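Local coordinates for RimK-related lysine biosynthesis protein (PDB 5K2M) that binds ADP and magnesium in an ATP-grasp fold and probably serves as an ATP-dependent ligase of the LysX type in amino-acid biosynthesis, at residues A[72-86]-A[218-230]. Sequence-based numbering, arbitrary orientation.
Sequences NSSRLIFEAGDKLFA and WEAFGEGALAIDI. With MG (magnesium ion), chain Q; ADP (adenosine-5'-diphosphate), chain O.
The side-chain amide of N72 pairs with the backbone of A225 as a neighbouring strand would: OD1 takes A225 N on an in-plane lone pair at 2.8 Å, and ND2 gives to A225 O at 2.9 Å, both bonds nearly straight. One residue on, S73 OG donates to E223 OE2 (2.7 Å) from above the carboxylate plane. The other oxygen, E223 OE1, is met on its anti side, somewhat out of the carboxylate plane, by R75 NH1 in a salt bridge of 3.1 Å. R75 leaves the helix with chi1 177° and bends at chi2, which brings NH1 to a second, nearly straight hydrogen bond with F221 O (3.0 Å). With E223 cut back to alanine, the R75 guanidinium would probably lose this counter-charge, and S73 OG and a bound water their shared acceptor. Beneath these polar links, L76 crosses F221 at about a right angle, CD1 lying 3.7 Å from F221 CD1, while its CD2 packs on G224 CA, where a side chain would clash. The F221 ring extends to A80 and A86, and L226 CD2 touches A80 CB.

In the second shell, S73 OG accepts L76 N as N-cap of helix 74-80, and the water joins N72 OD1, S73 N and E223 OE2. W218 NE1 donates to G224 O from above its carbonyl plane. The contact thus joins helices 74-80 and 83-90, the latter carrying K83, whose NZ donates to O3B of the ADP beta-phosphate, to ATP-grasp strand 225-233, whose D229 ligates magnesium with E241; V242 of strand 236-243 touches A80 and F221, and helix 53-65 packs against S73 and I77.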
ATOM      1  N   ASN A  72      31.817  20.623 -21.667  1.00 36.81           N
ATOM      2  CA  ASN A  72      31.790  19.292 -22.293  1.00 36.74           C
ATOM      3  C   ASN A  72      30.612  18.448 -21.811  1.00 36.95           C
ATOM      4  O   ASN A  72      29.942  18.812 -20.851  1.00 37.32           O
ATOM      5  CB  ASN A  72      33.111  18.581 -22.008  1.00 36.80           C
ATOM      6  CG  ASN A  72      34.241  19.105 -22.878  1.00 38.55           C
ATOM      7  OD1 ASN A  72      34.087  19.238 -24.089  1.00 39.46           O
ATOM      8  ND2 ASN A  72      35.368  19.422 -22.268  1.00 38.63           N
ATOM      9  N   SER A  73      30.363  17.330 -22.482  1.00 37.15           N
ATOM     10  CA  SER A  73      29.308  16.388 -22.084  1.00 37.75           C
ATOM     11  C   SER A  73      29.687  15.605 -20.825  1.00 37.46           C
ATOM     12  O   SER A  73      30.868  15.504 -20.486  1.00 35.23           O
ATOM     13  CB  SER A  73      29.022  15.415 -23.234  1.00 38.89           C
ATOM     14  OG  SER A  73      30.079  14.478 -23.397  1.00 38.78           O
ATOM     15  N   SER A  74      28.697  15.027 -20.148  1.00 37.69           N
ATOM     16  CA  SER A  74      28.981  14.223 -18.968  1.00 37.88           C
ATOM     17  C   SER A  74      29.867  13.014 -19.289  1.00 38.42           C
ATOM     18  O   SER A  74      30.777  12.678 -18.528  1.00 37.45           O
ATOM     19  CB  SER A  74      27.691  13.781 -18.259  1.00 38.15           C
ATOM     20  OG  SER A  74      26.872  12.978 -19.082  1.00 39.85           O
ATOM     21  N   ARG A  75      29.608  12.366 -20.411  1.00 40.12           N
ATOM     22  CA  ARG A  75      30.436  11.251 -20.849  1.00 43.49           C
ATOM     23  C   ARG A  75      31.909  11.672 -21.038  1.00 40.10           C
ATOM     24  O   ARG A  75      32.810  11.008 -20.549  1.00 41.05           O
ATOM     25  CB  ARG A  75      29.851  10.633 -22.133  1.00 48.87           C
ATOM     26  CG  ARG A  75      30.666   9.496 -22.739  1.00 56.88           C
ATOM     27  CD  ARG A  75      31.557   9.993 -23.878  1.00 66.63           C
ATOM     28  NE  ARG A  75      32.614   9.048 -24.262  1.00 71.86           N
ATOM     29  CZ  ARG A  75      33.480   9.235 -25.262  1.00 72.70           C
ATOM     30  NH1 ARG A  75      33.439  10.338 -26.006  1.00 70.48           N
ATOM     31  NH2 ARG A  75      34.398   8.308 -25.522  1.00 74.19           N
ATOM     32  N   LEU A  76      32.164  12.769 -21.734  1.00 39.14           N
ATOM     33  CA  LEU A  76      33.549  13.198 -21.951  1.00 38.08           C
ATOM     34  C   LEU A  76      34.233  13.632 -20.656  1.00 37.64           C
ATOM     35  O   LEU A  76      35.390  13.258 -20.392  1.00 36.56           O
ATOM     36  CB  LEU A  76      33.636  14.308 -23.008  1.00 39.73           C
ATOM     37  CG  LEU A  76      35.068  14.678 -23.413  1.00 39.90           C
ATOM     38  CD1 LEU A  76      35.854  13.463 -23.886  1.00 40.38           C
ATOM     39  CD2 LEU A  76      35.030  15.708 -24.509  1.00 42.74           C
ATOM     40  N   ILE A  77      33.522  14.388 -19.824  1.00 36.74           N
ATOM     41  CA  ILE A  77      34.071  14.795 -18.540  1.00 36.18           C
ATOM     42  C   ILE A  77      34.466  13.569 -17.700  1.00 37.52           C
ATOM     43  O   ILE A  77      35.543  13.540 -17.114  1.00 35.28           O
ATOM     44  CB  ILE A  77      33.093  15.683 -17.746  1.00 36.99           C
ATOM     45  CG1 ILE A  77      32.965  17.065 -18.410  1.00 36.60           C
ATOM     46  CG2 ILE A  77      33.564  15.839 -16.299  1.00 35.44           C
ATOM     47  CD1 ILE A  77      31.651  17.761 -18.110  1.00 37.05           C
ATOM     48  N   PHE A  78      33.617  12.548 -17.671  1.00 38.99           N
ATOM     49  CA  PHE A  78      33.956  11.343 -16.928  1.00 40.78           C
ATOM     50  C   PHE A  78      35.153  10.604 -17.528  1.00 39.37           C
ATOM     51  O   PHE A  78      36.080  10.263 -16.819  1.00 36.75           O
ATOM     52  CB  PHE A  78      32.779  10.362 -16.833  1.00 44.69           C
ATOM     53  CG  PHE A  78      33.189   9.031 -16.270  1.00 48.71           C
ATOM     54  CD1 PHE A  78      33.740   8.959 -14.990  1.00 53.84           C
ATOM     55  CD2 PHE A  78      33.135   7.880 -17.042  1.00 50.61           C
ATOM     56  CE1 PHE A  78      34.171   7.745 -14.469  1.00 57.19           C
ATOM     57  CE2 PHE A  78      33.543   6.664 -16.524  1.00 52.54           C
ATOM     58  CZ  PHE A  78      34.066   6.595 -15.241  1.00 54.77           C
ATOM     59  N   GLU A  79      35.123  10.337 -18.830  1.00 39.38           N
ATOM     60  CA  GLU A  79      36.178   9.525 -19.423  1.00 41.63           C
ATOM     61  C   GLU A  79      37.496  10.263 -19.539  1.00 39.97           C
ATOM     62  O   GLU A  79      38.532   9.742 -19.117  1.00 41.40           O
ATOM     63  CB  GLU A  79      35.749   8.945 -20.765  1.00 44.12           C
ATOM     64  CG  GLU A  79      34.575   8.001 -20.606  1.00 48.84           C
ATOM     65  CD  GLU A  79      34.678   6.737 -21.440  1.00 54.75           C
ATOM     66  OE1 GLU A  79      35.761   6.433 -21.998  1.00 53.08           O
ATOM     67  OE2 GLU A  79      33.642   6.043 -21.522  1.00 59.90           O
ATOM     68  N   ALA A  80      37.469  11.470 -20.085  1.00 37.20           N
ATOM     69  CA  ALA A  80      38.696  12.273 -20.177  1.00 37.47           C
ATOM     70  C   ALA A  80      39.267  12.619 -18.794  1.00 37.73           C
ATOM     71  O   ALA A  80      40.485  12.611 -18.602  1.00 38.55           O
ATOM     72  CB  ALA A  80      38.450  13.543 -20.987  1.00 37.30           C
ATOM     73  N   GLY A  81      38.390  12.890 -17.827  1.00 38.53           N
ATOM     74  CA  GLY A  81      38.822  13.316 -16.486  1.00 38.77           C
ATOM     75  C   GLY A  81      39.399  12.229 -15.589  1.00 39.12           C
ATOM     76  O   GLY A  81      39.877  12.515 -14.501  1.00 42.92           O
ATOM     77  N   ASP A  82      39.334  10.980 -16.028  1.00 38.41           N
ATOM     78  CA  ASP A  82      39.853   9.866 -15.267  1.00 38.41           C
ATOM     79  C   ASP A  82      41.101   9.349 -15.951  1.00 38.03           C
ATOM     80  O   ASP A  82      41.042   8.975 -17.122  1.00 40.02           O
ATOM     81  CB  ASP A  82      38.803   8.751 -15.184  1.00 39.77           C
ATOM     82  CG  ASP A  82      39.230   7.645 -14.262  1.00 39.93           C
ATOM     83  OD1 ASP A  82      38.958   7.773 -13.059  1.00 39.42           O
ATOM     84  OD2 ASP A  82      39.906   6.695 -14.717  1.00 40.40           O
ATOM     85  N   LYS A  83      42.228   9.318 -15.242  1.00 36.39           N
ATOM     86  CA  LYS A  83      43.484   8.913 -15.870  1.00 38.04           C
ATOM     87  C   LYS A  83      43.349   7.546 -16.524  1.00 38.49           C
ATOM     88  O   LYS A  83      43.820   7.345 -17.632  1.00 35.63           O
ATOM     89  CB  LYS A  83      44.641   8.891 -14.862  1.00 41.19           C
ATOM     90  CG  LYS A  83      45.043  10.245 -14.295  1.00 41.59           C
ATOM     91  CD  LYS A  83      45.564  11.161 -15.382  1.00 44.52           C
ATOM     92  CE  LYS A  83      46.386  12.313 -14.814  1.00 45.27           C
ATOM     93  NZ  LYS A  83      45.580  13.238 -13.968  1.00 43.26           N
ATOM     94  N   LEU A  84      42.668   6.621 -15.854  1.00 39.14           N
ATOM     95  CA  LEU A  84      42.630   5.235 -16.297  1.00 39.33           C
ATOM     96  C   LEU A  84      41.671   5.045 -17.455  1.00 37.39           C
ATOM     97  O   LEU A  84      42.033   4.442 -18.447  1.00 39.43           O
ATOM     98  CB  LEU A  84      42.276   4.306 -15.129  1.00 39.76           C
ATOM     99  CG  LEU A  84      42.311   2.797 -15.348  1.00 42.90           C
ATOM    100  CD1 LEU A  84      43.487   2.367 -16.209  1.00 45.87           C
ATOM    101  CD2 LEU A  84      42.391   2.073 -14.018  1.00 44.32           C
ATOM    102  N   PHE A  85      40.452   5.556 -17.334  1.00 37.64           N
ATOM    103  CA  PHE A  85      39.489   5.493 -18.448  1.00 38.57           C
ATOM    104  C   PHE A  85      40.060   6.219 -19.675  1.00 37.39           C
ATOM    105  O   PHE A  85      39.922   5.740 -20.809  1.00 38.44           O
ATOM    106  CB  PHE A  85      38.128   6.095 -18.073  1.00 38.44           C
ATOM    107  CG  PHE A  85      37.196   5.151 -17.360  1.00 39.09           C
ATOM    108  CD1 PHE A  85      37.435   4.758 -16.044  1.00 40.10           C
ATOM    109  CD2 PHE A  85      36.039   4.686 -17.995  1.00 41.03           C
ATOM    110  CE1 PHE A  85      36.556   3.910 -15.374  1.00 39.83           C
ATOM    111  CE2 PHE A  85      35.162   3.824 -17.341  1.00 41.71           C
ATOM    112  CZ  PHE A  85      35.421   3.439 -16.026  1.00 41.98           C
ATOM    113  N   ALA A  86      40.734   7.344 -19.456  1.00 35.72           N
ATOM    114  CA  ALA A  86      41.331   8.077 -20.579  1.00 36.50           C
ATOM    115  C   ALA A  86      42.457   7.319 -21.279  1.00 37.94           C
ATOM    116  O   ALA A  86      42.472   7.282 -22.520  1.00 37.97           O
ATOM    117  CB  ALA A  86      41.791   9.463 -20.171  1.00 35.91           C
ATOM    118  N   TRP A 218      42.589  13.728 -29.630  1.00 42.76           N
ATOM    119  CA  TRP A 218      41.214  14.213 -29.552  1.00 42.74           C
ATOM    120  C   TRP A 218      40.229  13.263 -30.243  1.00 43.78           C
ATOM    121  O   TRP A 218      39.112  13.072 -29.759  1.00 40.50           O
ATOM    122  CB  TRP A 218      41.104  15.613 -30.168  1.00 43.00           C
ATOM    123  CG  TRP A 218      39.712  16.180 -30.135  1.00 43.39           C
ATOM    124  CD1 TRP A 218      39.219  17.052 -29.227  1.00 43.35           C
ATOM    125  CD2 TRP A 218      38.643  15.908 -31.051  1.00 44.87           C
ATOM    126  NE1 TRP A 218      37.914  17.348 -29.513  1.00 43.40           N
ATOM    127  CE2 TRP A 218      37.528  16.642 -30.618  1.00 44.39           C
ATOM    128  CE3 TRP A 218      38.518  15.105 -32.190  1.00 46.30           C
ATOM    129  CZ2 TRP A 218      36.297  16.614 -31.290  1.00 44.91           C
ATOM    130  CZ3 TRP A 218      37.294  15.077 -32.857  1.00 47.30           C
ATOM    131  CH2 TRP A 218      36.204  15.831 -32.402  1.00 45.29           C
ATOM    132  N   GLU A 219      40.644  12.695 -31.384  1.00 44.61           N
ATOM    133  CA  GLU A 219      39.808  11.774 -32.174  1.00 45.66           C
ATOM    134  C   GLU A 219      39.560  10.443 -31.457  1.00 44.42           C
ATOM    135  O   GLU A 219      38.554   9.785 -31.700  1.00 44.68           O
ATOM    136  CB  GLU A 219      40.403  11.556 -33.586  1.00 47.33           C
ATOM    137  CG  GLU A 219      40.157  12.766 -34.482  1.00 50.75           C
ATOM    138  CD  GLU A 219      40.901  12.775 -35.810  1.00 54.67           C
ATOM    139  OE1 GLU A 219      41.808  11.947 -36.049  1.00 58.29           O
ATOM    140  OE2 GLU A 219      40.573  13.662 -36.624  1.00 58.86           O
ATOM    141  N   ALA A 220      40.458  10.064 -30.558  1.00 42.98           N
ATOM    142  CA  ALA A 220      40.185   8.950 -29.650  1.00 44.40           C
ATOM    143  C   ALA A 220      38.898   9.147 -28.833  1.00 44.66           C
ATOM    144  O   ALA A 220      38.245   8.177 -28.474  1.00 43.45           O
ATOM    145  CB  ALA A 220      41.361   8.730 -28.711  1.00 44.18           C
ATOM    146  N   PHE A 221      38.557  10.404 -28.537  1.00 43.59           N
ATOM    147  CA  PHE A 221      37.348  10.750 -27.809  1.00 43.49           C
ATOM    148  C   PHE A 221      36.199  11.162 -28.729  1.00 44.42           C
ATOM    149  O   PHE A 221      35.054  10.784 -28.484  1.00 44.32           O
ATOM    150  CB  PHE A 221      37.673  11.827 -26.758  1.00 42.46           C
ATOM    151  CG  PHE A 221      38.604  11.321 -25.697  1.00 42.57           C
ATOM    152  CD1 PHE A 221      38.107  10.645 -24.591  1.00 41.59           C
ATOM    153  CD2 PHE A 221      39.979  11.412 -25.862  1.00 42.01           C
ATOM    154  CE1 PHE A 221      38.961  10.114 -23.637  1.00 41.35           C
ATOM    155  CE2 PHE A 221      40.836  10.888 -24.912  1.00 42.30           C
ATOM    156  CZ  PHE A 221      40.323  10.244 -23.789  1.00 42.32           C
ATOM    157  N   GLY A 222      36.496  11.949 -29.761  1.00 44.17           N
ATOM    158  CA  GLY A 222      35.523  12.247 -30.813  1.00 45.65           C
ATOM    159  C   GLY A 222      34.554  13.384 -30.540  1.00 46.34           C
ATOM    160  O   GLY A 222      33.616  13.594 -31.303  1.00 49.57           O
ATOM    161  N   GLU A 223      34.774  14.134 -29.467  1.00 45.06           N
ATOM    162  CA  GLU A 223      33.912  15.263 -29.146  1.00 45.01           C
ATOM    163  C   GLU A 223      34.628  16.209 -28.212  1.00 44.06           C
ATOM    164  O   GLU A 223      35.643  15.855 -27.601  1.00 42.38           O
ATOM    165  CB  GLU A 223      32.615  14.791 -28.462  1.00 46.42           C
ATOM    166  CG  GLU A 223      32.841  13.919 -27.233  1.00 47.78           C
ATOM    167  CD  GLU A 223      31.587  13.700 -26.385  1.00 52.04           C
ATOM    168  OE1 GLU A 223      31.250  12.533 -26.108  1.00 58.74           O
ATOM    169  OE2 GLU A 223      30.942  14.678 -25.958  1.00 54.77           O
ATOM    170  N   GLY A 224      34.081  17.413 -28.108  1.00 43.04           N
ATOM    171  CA  GLY A 224      34.395  18.317 -27.009  1.00 42.58           C
ATOM    172  C   GLY A 224      35.622  19.186 -27.170  1.00 41.91           C
ATOM    173  O   GLY A 224      36.206  19.290 -28.249  1.00 39.50           O
ATOM    174  N   ALA A 225      35.980  19.833 -26.063  1.00 40.20           N
ATOM    175  CA  ALA A 225      37.110  20.731 -25.996  1.00 39.28           C
ATOM    176  C   ALA A 225      38.080  20.152 -24.981  1.00 39.46           C
ATOM    177  O   ALA A 225      37.725  19.992 -23.819  1.00 38.30           O
ATOM    178  CB  ALA A 225      36.642  22.086 -25.557  1.00 38.61           C
ATOM    179  N   LEU A 226      39.283  19.813 -25.430  1.00 38.62           N
ATOM    180  CA  LEU A 226      40.256  19.119 -24.596  1.00 40.64           C
ATOM    181  C   LEU A 226      41.592  19.837 -24.537  1.00 40.49           C
ATOM    182  O   LEU A 226      42.123  20.277 -25.561  1.00 39.17           O
ATOM    183  CB  LEU A 226      40.478  17.682 -25.103  1.00 41.19           C
ATOM    184  CG  LEU A 226      39.327  16.679 -24.938  1.00 41.64           C
ATOM    185  CD1 LEU A 226      39.699  15.355 -25.591  1.00 42.62           C
ATOM    186  CD2 LEU A 226      38.938  16.466 -23.478  1.00 42.11           C
ATOM    187  N   ALA A 227      42.131  19.942 -23.323  1.00 40.62           N
ATOM    188  CA  ALA A 227      43.531  20.289 -23.130  1.00 40.95           C
ATOM    189  C   ALA A 227      44.292  18.996 -22.978  1.00 40.31           C
ATOM    190  O   ALA A 227      44.006  18.203 -22.093  1.00 40.06           O
ATOM    191  CB  ALA A 227      43.720  21.156 -21.903  1.00 42.35           C
ATOM    192  N   ILE A 228      45.265  18.800 -23.847  1.00 39.80           N
ATOM    193  CA  ILE A 228      45.994  17.561 -23.931  1.00 40.59           C
ATOM    194  C   ILE A 228      47.413  17.790 -23.415  1.00 39.80           C
ATOM    195  O   ILE A 228      48.006  18.831 -23.697  1.00 39.41           O
ATOM    196  CB  ILE A 228      46.007  17.072 -25.388  1.00 42.97           C
ATOM    197  CG1 ILE A 228      44.559  16.963 -25.890  1.00 42.85           C
ATOM    198  CG2 ILE A 228      46.738  15.731 -25.493  1.00 44.30           C
ATOM    199  CD1 ILE A 228      44.416  16.929 -27.384  1.00 44.60           C
ATOM    200  N   ASP A 229      47.924  16.834 -22.632  1.00 38.99           N
ATOM    201  CA  ASP A 229      49.304  16.862 -22.116  1.00 40.56           C
ATOM    202  C   ASP A 229      50.190  15.857 -22.853  1.00 40.65           C
ATOM    203  O   ASP A 229      49.895  14.665 -22.856  1.00 39.62           O
ATOM    204  CB  ASP A 229      49.347  16.484 -20.640  1.00 41.41           C
ATOM    205  CG  ASP A 229      48.598  17.457 -19.747  1.00 43.20           C
ATOM    206  OD1 ASP A 229      47.728  18.204 -20.236  1.00 44.65           O
ATOM    207  OD2 ASP A 229      48.881  17.452 -18.528  1.00 45.05           O
ATOM    208  N   ILE A 230      51.292  16.335 -23.427  1.00 40.17           N
ATOM    209  CA  ILE A 230      52.186  15.502 -24.228  1.00 41.75           C
ATOM    210  C   ILE A 230      53.611  15.543 -23.648  1.00 42.35           C
ATOM    211  O   ILE A 230      54.049  16.581 -23.158  1.00 42.35           O
ATOM    212  CB  ILE A 230      52.160  15.965 -25.708  1.00 42.87           C
ATOM    213  CG1 ILE A 230      50.791  15.659 -26.328  1.00 44.42           C
ATOM    214  CG2 ILE A 230      53.257  15.297 -26.522  1.00 44.41           C
ATOM    215  CD1 ILE A 230      50.512  16.381 -27.636  1.00 45.51           C
TER
HETATM  216 MG    MG Q 303      48.340  17.339 -16.590  1.00 37.02          MG
HETATM  217  PB  ADP O 301      47.608  16.192 -13.594  1.00 39.40           P
HETATM  218  O1B ADP O 301      48.241  17.311 -14.374  1.00 38.60           O
HETATM  219  O2B ADP O 301      47.724  16.337 -12.096  1.00 35.17           O
HETATM  220  O3B ADP O 301      46.199  15.834 -13.999  1.00 37.34           O
HETATM  221  PA  ADP O 301      49.611  14.683 -15.040  1.00 36.71           P
HETATM  222  O1A ADP O 301      49.394  15.641 -16.194  1.00 38.17           O
HETATM  223  O2A ADP O 301      49.661  13.233 -15.401  1.00 32.63           O
HETATM  224  O3A ADP O 301      48.517  14.883 -13.882  1.00 36.49           O
HETATM  225  O5' ADP O 301      50.977  15.054 -14.287  1.00 33.36           O
HETATM  226  C5' ADP O 301      51.320  16.389 -13.992  1.00 32.34           C
HETATM  227  C4' ADP O 301      52.718  16.688 -14.507  1.00 33.10           C
HETATM  228  O4' ADP O 301      53.657  15.811 -13.874  1.00 31.75           O
HETATM  229  C3' ADP O 301      52.905  16.509 -16.005  1.00 32.87           C
HETATM  230  O3' ADP O 301      52.599  17.711 -16.729  1.00 32.72           O
HETATM  231  C2' ADP O 301      54.376  16.146 -16.084  1.00 31.13           C
HETATM  232  O2' ADP O 301      55.215  17.299 -16.046  1.00 30.90           O
HETATM  233  C1' ADP O 301      54.632  15.373 -14.812  1.00 31.29           C
HETATM  234  N9  ADP O 301      54.464  13.932 -15.050  1.00 31.00           N
HETATM  235  C8  ADP O 301      53.327  13.222 -14.903  1.00 31.58           C
HETATM  236  N7  ADP O 301      53.505  11.927 -15.219  1.00 31.45           N
HETATM  237  C5  ADP O 301      54.791  11.806 -15.595  1.00 30.78           C
HETATM  238  C6  ADP O 301      55.654  10.710 -16.034  1.00 29.16           C
HETATM  239  N6  ADP O 301      55.162   9.459 -16.154  1.00 28.90           N
HETATM  240  N1  ADP O 301      56.939  11.006 -16.313  1.00 28.90           N
HETATM  241  C2  ADP O 301      57.439  12.245 -16.201  1.00 29.36           C
HETATM  242  N3  ADP O 301      56.719  13.294 -15.805  1.00 29.48           N
HETATM  243  C4  ADP O 301      55.417  13.132 -15.489  1.00 30.68           C
HETATM  244  O   HOH W   1      31.911  17.034 -24.928  1.00 37.37           O
HETATM  245  O   HOH W   2      50.116  18.541 -16.411  1.00 42.68           O